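Local structure of ATP-dependent RNA helicase HrpB (Escherichia coli, 6EUD) at residues L56-R61 with I124-H129. The protein hydrolyses ATP to ADP and phosphate as a DExH-box NTPase of the RNA helicase family and binds single-stranded RNA. Sequence-based numbering, arbitrary orientation.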
ATOM      1  N   LEU A  56      25.049 -14.201   4.082  1.00 69.85           N
ATOM      2  CA  LEU A  56      24.681 -13.986   2.689  1.00 66.56           C
ATOM      3  C   LEU A  56      23.192 -14.219   2.471  1.00 66.31           C
ATOM      4  O   LEU A  56      22.744 -15.375   2.396  1.00 66.43           O
ATOM      5  CB  LEU A  56      25.489 -14.905   1.775  1.00 68.94           C
ATOM      6  CG  LEU A  56      25.221 -14.784   0.276  1.00 66.97           C
ATOM      7  CD1 LEU A  56      25.520 -13.372  -0.205  1.00 64.22           C
ATOM      8  CD2 LEU A  56      26.039 -15.800  -0.492  1.00 67.85           C
ATOM      9  N   LEU A  57      22.437 -13.117   2.374  1.00 63.60           N
ATOM     10  CA  LEU A  57      20.987 -13.165   2.145  1.00 59.27           C
ATOM     11  C   LEU A  57      20.678 -13.442   0.688  1.00 56.81           C
ATOM     12  O   LEU A  57      21.232 -12.793  -0.197  1.00 52.73           O
ATOM     13  CB  LEU A  57      20.314 -11.851   2.565  1.00 56.72           C
ATOM     14  CG  LEU A  57      18.807 -11.754   2.256  1.00 53.32           C
ATOM     15  CD1 LEU A  57      18.031 -12.795   3.048  1.00 54.94           C
ATOM     16  CD2 LEU A  57      18.240 -10.358   2.523  1.00 48.19           C
ATOM     17  N   GLU A  58      19.788 -14.400   0.443  1.00 59.77           N
ATOM     18  CA  GLU A  58      19.322 -14.694  -0.907  1.00 61.97           C
ATOM     19  C   GLU A  58      17.804 -14.531  -0.967  1.00 63.96           C
ATOM     20  O   GLU A  58      17.117 -14.836  -0.005  1.00 63.73           O
ATOM     21  CB  GLU A  58      19.745 -16.104  -1.323  1.00 67.43           C
ATOM     22  CG  GLU A  58      21.261 -16.315  -1.370  1.00 69.55           C
ATOM     23  CD  GLU A  58      21.937 -15.534  -2.490  1.00 67.36           C
ATOM     24  OE1 GLU A  58      21.258 -15.250  -3.499  1.00 66.10           O
ATOM     25  OE2 GLU A  58      23.145 -15.215  -2.364  1.00 66.82           O
ATOM     26  N   PRO A  59      17.277 -14.054  -2.104  1.00 68.55           N
ATOM     27  CA  PRO A  59      15.862 -13.663  -2.196  1.00 64.82           C
ATOM     28  C   PRO A  59      14.892 -14.833  -2.085  1.00 67.08           C
ATOM     29  O   PRO A  59      13.833 -14.665  -1.505  1.00 69.50           O
ATOM     30  CB  PRO A  59      15.765 -13.029  -3.580  1.00 68.42           C
ATOM     31  CG  PRO A  59      16.851 -13.725  -4.378  1.00 74.32           C
ATOM     32  CD  PRO A  59      17.965 -13.991  -3.409  1.00 70.50           C
ATOM     33  N   ARG A  60      15.222 -15.991  -2.637  1.00 73.54           N
ATOM     34  CA  ARG A  60      14.338 -17.145  -2.490  1.00 84.56           C
ATOM     35  C   ARG A  60      15.074 -18.380  -2.023  1.00 93.98           C
ATOM     36  O   ARG A  60      16.305 -18.423  -2.038  1.00 97.87           O
ATOM     37  CB  ARG A  60      13.624 -17.459  -3.797  1.00 87.75           C
ATOM     38  CG  ARG A  60      12.542 -16.463  -4.167  1.00 89.00           C
ATOM     39  CD  ARG A  60      12.333 -16.486  -5.668  1.00 91.64           C
ATOM     40  NE  ARG A  60      13.605 -16.297  -6.362  1.00 91.02           N
ATOM     41  CZ  ARG A  60      14.076 -15.114  -6.743  1.00 88.06           C
ATOM     42  NH1 ARG A  60      13.369 -14.014  -6.510  1.00 83.42           N
ATOM     43  NH2 ARG A  60      15.246 -15.029  -7.362  1.00 89.81           N
ATOM     44  N   ARG A  61      14.304 -19.386  -1.623  1.00101.02           N
ATOM     45  CA  ARG A  61      14.854 -20.633  -1.109  1.00110.53           C
ATOM     46  C   ARG A  61      15.738 -21.328  -2.143  1.00114.32           C
ATOM     47  O   ARG A  61      16.792 -21.874  -1.817  1.00117.54           O
ATOM     48  CB  ARG A  61      13.722 -21.570  -0.685  1.00117.55           C
ATOM     49  CG  ARG A  61      14.104 -22.651   0.320  1.00123.33           C
ATOM     50  CD  ARG A  61      12.896 -23.500   0.631  1.00129.35           C
ATOM     51  NE  ARG A  61      11.975 -23.486  -0.503  1.00134.19           N
ATOM     52  CZ  ARG A  61      10.650 -23.409  -0.403  1.00137.31           C
ATOM     53  NH1 ARG A  61      10.071 -23.337   0.790  1.00137.35           N
ATOM     54  NH2 ARG A  61       9.900 -23.403  -1.500  1.00138.96           N
ATOM     55  N   ILE A 124      26.202  -9.629   3.600  1.00 66.79           N
ATOM     56  CA  ILE A 124      26.051  -9.436   2.162  1.00 67.94           C
ATOM     57  C   ILE A 124      24.599  -9.612   1.710  1.00 65.34           C
ATOM     58  O   ILE A 124      24.002 -10.672   1.916  1.00 67.32           O
ATOM     59  CB  ILE A 124      26.930 -10.414   1.375  1.00 76.15           C
ATOM     60  CG1 ILE A 124      28.366 -10.387   1.910  1.00 80.93           C
ATOM     61  CG2 ILE A 124      26.877 -10.095  -0.118  1.00 75.93           C
ATOM     62  CD1 ILE A 124      29.273 -11.396   1.257  1.00 85.12           C
ATOM     63  N   LEU A 125      24.046  -8.567   1.094  1.00 57.93           N
ATOM     64  CA  LEU A 125      22.692  -8.593   0.554  1.00 52.59           C
ATOM     65  C   LEU A 125      22.735  -8.824  -0.953  1.00 54.30           C
ATOM     66  O   LEU A 125      23.016  -7.904  -1.726  1.00 53.33           O
ATOM     67  CB  LEU A 125      21.955  -7.288   0.863  1.00 51.60           C
ATOM     68  CG  LEU A 125      21.878  -6.850   2.325  1.00 40.52           C
ATOM     69  CD1 LEU A 125      21.137  -5.540   2.437  1.00 38.49           C
ATOM     70  CD2 LEU A 125      21.201  -7.915   3.148  1.00 40.91           C
ATOM     71  N   ASP A 126      22.441 -10.051  -1.366  1.00 53.52           N
ATOM     72  CA  ASP A 126      22.591 -10.429  -2.759  1.00 57.12           C
ATOM     73  C   ASP A 126      21.307 -10.184  -3.557  1.00 54.64           C
ATOM     74  O   ASP A 126      20.226 -10.114  -2.987  1.00 52.74           O
ATOM     75  CB  ASP A 126      23.025 -11.897  -2.850  1.00 63.20           C
ATOM     76  CG  ASP A 126      23.656 -12.233  -4.179  1.00 69.62           C
ATOM     77  OD1 ASP A 126      23.596 -13.411  -4.575  1.00 73.55           O
ATOM     78  OD2 ASP A 126      24.205 -11.319  -4.835  1.00 73.45           O
ATOM     79  N   GLU A 127      21.451 -10.059  -4.876  1.00 58.74           N
ATOM     80  CA  GLU A 127      20.341  -9.779  -5.788  1.00 61.09           C
ATOM     81  C   GLU A 127      19.514  -8.592  -5.304  1.00 53.98           C
ATOM     82  O   GLU A 127      18.291  -8.626  -5.333  1.00 53.06           O
ATOM     83  CB  GLU A 127      19.460 -11.019  -5.958  1.00 70.70           C
ATOM     84  CG  GLU A 127      20.254 -12.297  -6.215  1.00 87.95           C
ATOM     85  CD  GLU A 127      21.076 -12.254  -7.503  1.00102.79           C
ATOM     86  OE1 GLU A 127      20.623 -11.641  -8.493  1.00111.32           O
ATOM     87  OE2 GLU A 127      22.184 -12.834  -7.528  1.00112.02           O
ATOM     88  N   PHE A 128      20.194  -7.535  -4.869  1.00 50.21           N
ATOM     89  CA  PHE A 128      19.508  -6.388  -4.277  1.00 46.61           C
ATOM     90  C   PHE A 128      18.620  -5.624  -5.269  1.00 43.95           C
ATOM     91  O   PHE A 128      17.668  -4.956  -4.876  1.00 45.97           O
ATOM     92  CB  PHE A 128      20.510  -5.408  -3.660  1.00 44.79           C
ATOM     93  CG  PHE A 128      19.853  -4.358  -2.812  1.00 41.69           C
ATOM     94  CD1 PHE A 128      19.568  -3.102  -3.325  1.00 40.38           C
ATOM     95  CD2 PHE A 128      19.475  -4.649  -1.506  1.00 41.17           C
ATOM     96  CE1 PHE A 128      18.924  -2.149  -2.546  1.00 35.57           C
ATOM     97  CE2 PHE A 128      18.840  -3.699  -0.725  1.00 38.53           C
ATOM     98  CZ  PHE A 128      18.565  -2.445  -1.259  1.00 36.16           C
ATOM     99  N   HIS A 129      18.945  -5.719  -6.548  1.00 42.36           N
ATOM    100  CA  HIS A 129      18.198  -5.035  -7.592  1.00 45.94           C
ATOM    101  C   HIS A 129      16.730  -5.479  -7.671  1.00 49.46           C
ATOM    102  O   HIS A 129      15.912  -4.791  -8.278  1.00 48.53           O
ATOM    103  CB  HIS A 129      18.865  -5.281  -8.930  1.00 45.66           C
ATOM    104  CG  HIS A 129      18.966  -6.730  -9.263  1.00 51.68           C
ATOM    105  ND1 HIS A 129      20.014  -7.518  -8.836  1.00 53.90           N
ATOM    106  CD2 HIS A 129      18.124  -7.549  -9.934  1.00 54.28           C
ATOM    107  CE1 HIS A 129      19.821  -8.757  -9.249  1.00 56.72           C
ATOM    108  NE2 HIS A 129      18.684  -8.801  -9.922  1.00 56.11           N
TER
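The carbonyl O of Ile-124 takes a hydrogen bond from Leu-57 N at 2.9 Å and a CA-H...O contact from Leu-56 CA. The bond is nearly in line with the carbonyl, at 177° (C=O...N). Asp-126 N then bonds Leu-57 O at 3.2 Å, which continues the parallel pairing. On one sheet face, Leu-56 CD1 lies 3.5 Å from Ile-124 CG2. On the other, the CD2 methyls of Leu-57 and Leu-125 touch.

Asp-126 to His-129 form the DEFH box, which follows strand 120-125. Glu-58 CG is anti to its carbonyl carbon (chi1 -62°) and the chain bends at chi2, which brings the carboxylate beside Asp-126. Glu-58 OE2 is only 2.9 Å from Asp-126 OD1, with no hydrogen bond between them, and the two carboxylate planes are turned 78° apart. Replacing Glu-58 by alanine would remove the carboxylate and is likely to open a gap beside Asp-126 CB and under helix 61-74. Asp-126 OD1 is hydrogen-bonded to Ser-37 OG, and Glu-127 forms a salt bridge with Lys-36; both partners belong to the predicted ATP site. Pro-59 CD packs on Glu-127 CG at 4.0 Å.

Strands 53-57 and 120-125 are neighbours in the helicase ATP-binding sheet, flanked by strands 99-102 and 154-159. Helix 61-74 covers Leu-56 and Glu-58, while helix 133-145 covers Leu-57 and Leu-125.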